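Local coordinates for trichothecene 3-O-acetyltransferase (Gibberella zeae, PDB 2RKV), which probably transfers an acetyl group from acetyl coenzyme A to the 3-hydroxyl of trichothecene mycotoxins such as T-2, as a member of the BAHD acyltransferase superfamily, at residues Q140-K145 / I149-G154. Numbering follows the deposited sequence.
Sequences QLNFIK and ILTVNG
Asn142 and Ile149 face each other near the closed end of a beta hairpin, where strand 137-144 turns back as strand 147-155, and their pairing illustrates how a polar side chain can reinforce the ladder it grows from. The two are neighbouring interior strands of a five-stranded mixed sheet in this BAHD acyltransferase; strand 83-88 runs beside the first and strand 20-28 beside the second.

Backbone bonds set the register. Gln140 and Thr151 form one hydrogen-bonded antiparallel pair, with Thr151 N to Gln140 O at 2.9 Å, and Asn142 and Ile149 form the next; each pair exchanges two N-H...O bonds, four in all. Leu141 and Leu150 make the non-hydrogen-bonded pair between them.

The carboxamide of Asn142 adds a fifth bond, ND2 to Ile149 O at 3.0 Å, so that this carbonyl accepts two donors of the same residue. Asn142 N and ND2 approach it from opposite faces of its plane, and the side-chain donor stands 44° out of that plane. With chi1 at -56°, CG lies beside the backbone N and anti to the carbonyl carbon, which lets ND2 reach the same Ile149 O that the backbone N-H already uses. Ile116 O also accepts from ND2 and is hydrogen-bonded to Thr151 OG1, which bonds Ser24 OG as well, so Ile116 O links the side chains of Asn142 and Thr151.

Apolar contacts occupy both faces. Leu141 CD2 meets Leu150 CD1 at 3.8 Å on the face covered by helix 35-52, where both leucines touch Phe42. Toward the turn, Ile144 CG2 lies 4.0 Å from Ile149 CD1, with Leu26 against both isoleucines.

The Asn142 amide is itself steadied from two residues back: Gln140 NE2, with its partner in its own amide plane, donates to a lone pair of Asn142 OD1 at 2.9 Å, nearly straight at 171°.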
loop_
_atom_site.group_PDB
_atom_site.type_symbol
_atom_site.label_atom_id
_atom_site.label_comp_id
_atom_site.label_asym_id
_atom_site.label_seq_id
_atom_site.Cartn_x
_atom_site.Cartn_y
_atom_site.Cartn_z
ATOM N N GLN A 140 -15.352 2.556 -7.367
ATOM C CA GLN A 140 -15.741 2.545 -8.771
ATOM C C GLN A 140 -16.048 1.118 -9.199
ATOM O O GLN A 140 -15.255 0.198 -8.953
ATOM C CB GLN A 140 -14.656 3.174 -9.656
ATOM C CG GLN A 140 -15.078 3.347 -11.130
ATOM C CD GLN A 140 -14.376 4.507 -11.801
ATOM O OE1 GLN A 140 -14.310 5.604 -11.249
ATOM N NE2 GLN A 140 -13.853 4.272 -13.007
ATOM N N LEU A 141 -17.225 0.942 -9.796
ATOM C CA LEU A 141 -17.612 -0.325 -10.407
ATOM C C LEU A 141 -17.473 -0.147 -11.907
ATOM O O LEU A 141 -18.157 0.685 -12.483
ATOM C CB LEU A 141 -19.071 -0.673 -10.084
ATOM C CG LEU A 141 -19.378 -1.061 -8.636
ATOM C CD1 LEU A 141 -20.894 -1.167 -8.401
ATOM C CD2 LEU A 141 -18.682 -2.360 -8.257
ATOM N N ASN A 142 -16.591 -0.932 -12.520
ATOM C CA ASN A 142 -16.343 -0.850 -13.959
ATOM C C ASN A 142 -16.862 -2.106 -14.638
ATOM O O ASN A 142 -16.373 -3.204 -14.356
ATOM C CB ASN A 142 -14.842 -0.721 -14.237
ATOM C CG ASN A 142 -14.211 0.453 -13.522
ATOM O OD1 ASN A 142 -14.275 1.591 -13.994
ATOM N ND2 ASN A 142 -13.582 0.182 -12.370
ATOM N N PHE A 143 -17.850 -1.963 -15.523
ATOM C CA PHE A 143 -18.284 -3.100 -16.331
ATOM C C PHE A 143 -17.317 -3.258 -17.496
ATOM O O PHE A 143 -17.114 -2.317 -18.258
ATOM C CB PHE A 143 -19.690 -2.920 -16.935
ATOM C CG PHE A 143 -20.749 -2.456 -15.972
ATOM C CD1 PHE A 143 -20.653 -2.657 -14.593
ATOM C CD2 PHE A 143 -21.877 -1.836 -16.476
ATOM C CE1 PHE A 143 -21.664 -2.228 -13.741
ATOM C CE2 PHE A 143 -22.895 -1.406 -15.637
ATOM C CZ PHE A 143 -22.783 -1.593 -14.263
ATOM N N ILE A 144 -16.715 -4.433 -17.638
ATOM C CA ILE A 144 -15.903 -4.715 -18.819
ATOM C C ILE A 144 -16.466 -5.950 -19.520
ATOM O O ILE A 144 -17.273 -6.698 -18.941
ATOM C CB ILE A 144 -14.405 -4.922 -18.467
ATOM C CG1 ILE A 144 -14.216 -6.225 -17.670
ATOM C CG2 ILE A 144 -13.847 -3.681 -17.735
ATOM C CD1 ILE A 144 -12.744 -6.645 -17.489
ATOM N N LYS A 145 -16.068 -6.165 -20.770
ATOM C CA LYS A 145 -16.558 -7.329 -21.486
ATOM C C LYS A 145 -16.240 -8.576 -20.663
ATOM O O LYS A 145 -15.070 -8.857 -20.371
ATOM C CB LYS A 145 -15.946 -7.421 -22.882
ATOM C CG LYS A 145 -16.449 -8.623 -23.667
ATOM C CD LYS A 145 -15.871 -8.651 -25.073
ATOM C CE LYS A 145 -16.359 -9.887 -25.818
ATOM N NZ LYS A 145 -15.863 -9.913 -27.228
ATOM N N ILE A 149 -14.624 -4.825 -12.732
ATOM C CA ILE A 149 -13.483 -4.375 -11.933
ATOM C C ILE A 149 -13.998 -3.454 -10.846
ATOM O O ILE A 149 -14.572 -2.402 -11.138
ATOM C CB ILE A 149 -12.402 -3.641 -12.782
ATOM C CG1 ILE A 149 -11.834 -4.575 -13.852
ATOM C CG2 ILE A 149 -11.284 -3.083 -11.871
ATOM C CD1 ILE A 149 -10.997 -3.855 -14.899
ATOM N N LEU A 150 -13.795 -3.867 -9.597
ATOM C CA LEU A 150 -14.138 -3.040 -8.453
ATOM C C LEU A 150 -12.869 -2.359 -7.974
ATOM O O LEU A 150 -11.896 -3.033 -7.654
ATOM C CB LEU A 150 -14.720 -3.895 -7.321
ATOM C CG LEU A 150 -14.822 -3.217 -5.942
ATOM C CD1 LEU A 150 -15.709 -1.968 -5.984
ATOM C CD2 LEU A 150 -15.312 -4.189 -4.884
ATOM N N THR A 151 -12.880 -1.030 -7.917
ATOM C CA THR A 151 -11.710 -0.299 -7.437
ATOM C C THR A 151 -12.063 0.475 -6.174
ATOM O O THR A 151 -13.099 1.133 -6.109
ATOM C CB THR A 151 -11.153 0.652 -8.512
ATOM O OG1 THR A 151 -10.812 -0.104 -9.682
ATOM C CG2 THR A 151 -9.904 1.415 -7.990
ATOM N N VAL A 152 -11.193 0.374 -5.170
ATOM C CA VAL A 152 -11.399 1.105 -3.925
ATOM C C VAL A 152 -10.221 2.037 -3.687
ATOM O O VAL A 152 -9.069 1.589 -3.711
ATOM C CB VAL A 152 -11.527 0.151 -2.717
ATOM C CG1 VAL A 152 -11.845 0.934 -1.458
ATOM C CG2 VAL A 152 -12.588 -0.937 -2.972
ATOM N N ASN A 153 -10.525 3.320 -3.468
ATOM C CA ASN A 153 -9.558 4.348 -3.071
ATOM C C ASN A 153 -9.732 4.652 -1.598
ATOM O O ASN A 153 -10.857 4.846 -1.140
ATOM C CB ASN A 153 -9.823 5.659 -3.818
ATOM C CG ASN A 153 -9.271 5.659 -5.226
ATOM O OD1 ASN A 153 -9.291 4.645 -5.915
ATOM N ND2 ASN A 153 -8.758 6.807 -5.649
ATOM N N GLY A 154 -8.625 4.708 -0.860
ATOM C CA GLY A 154 -8.658 5.142 0.540
ATOM C C GLY A 154 -7.729 6.323 0.756
ATOM O O GLY A 154 -6.575 6.293 0.323
#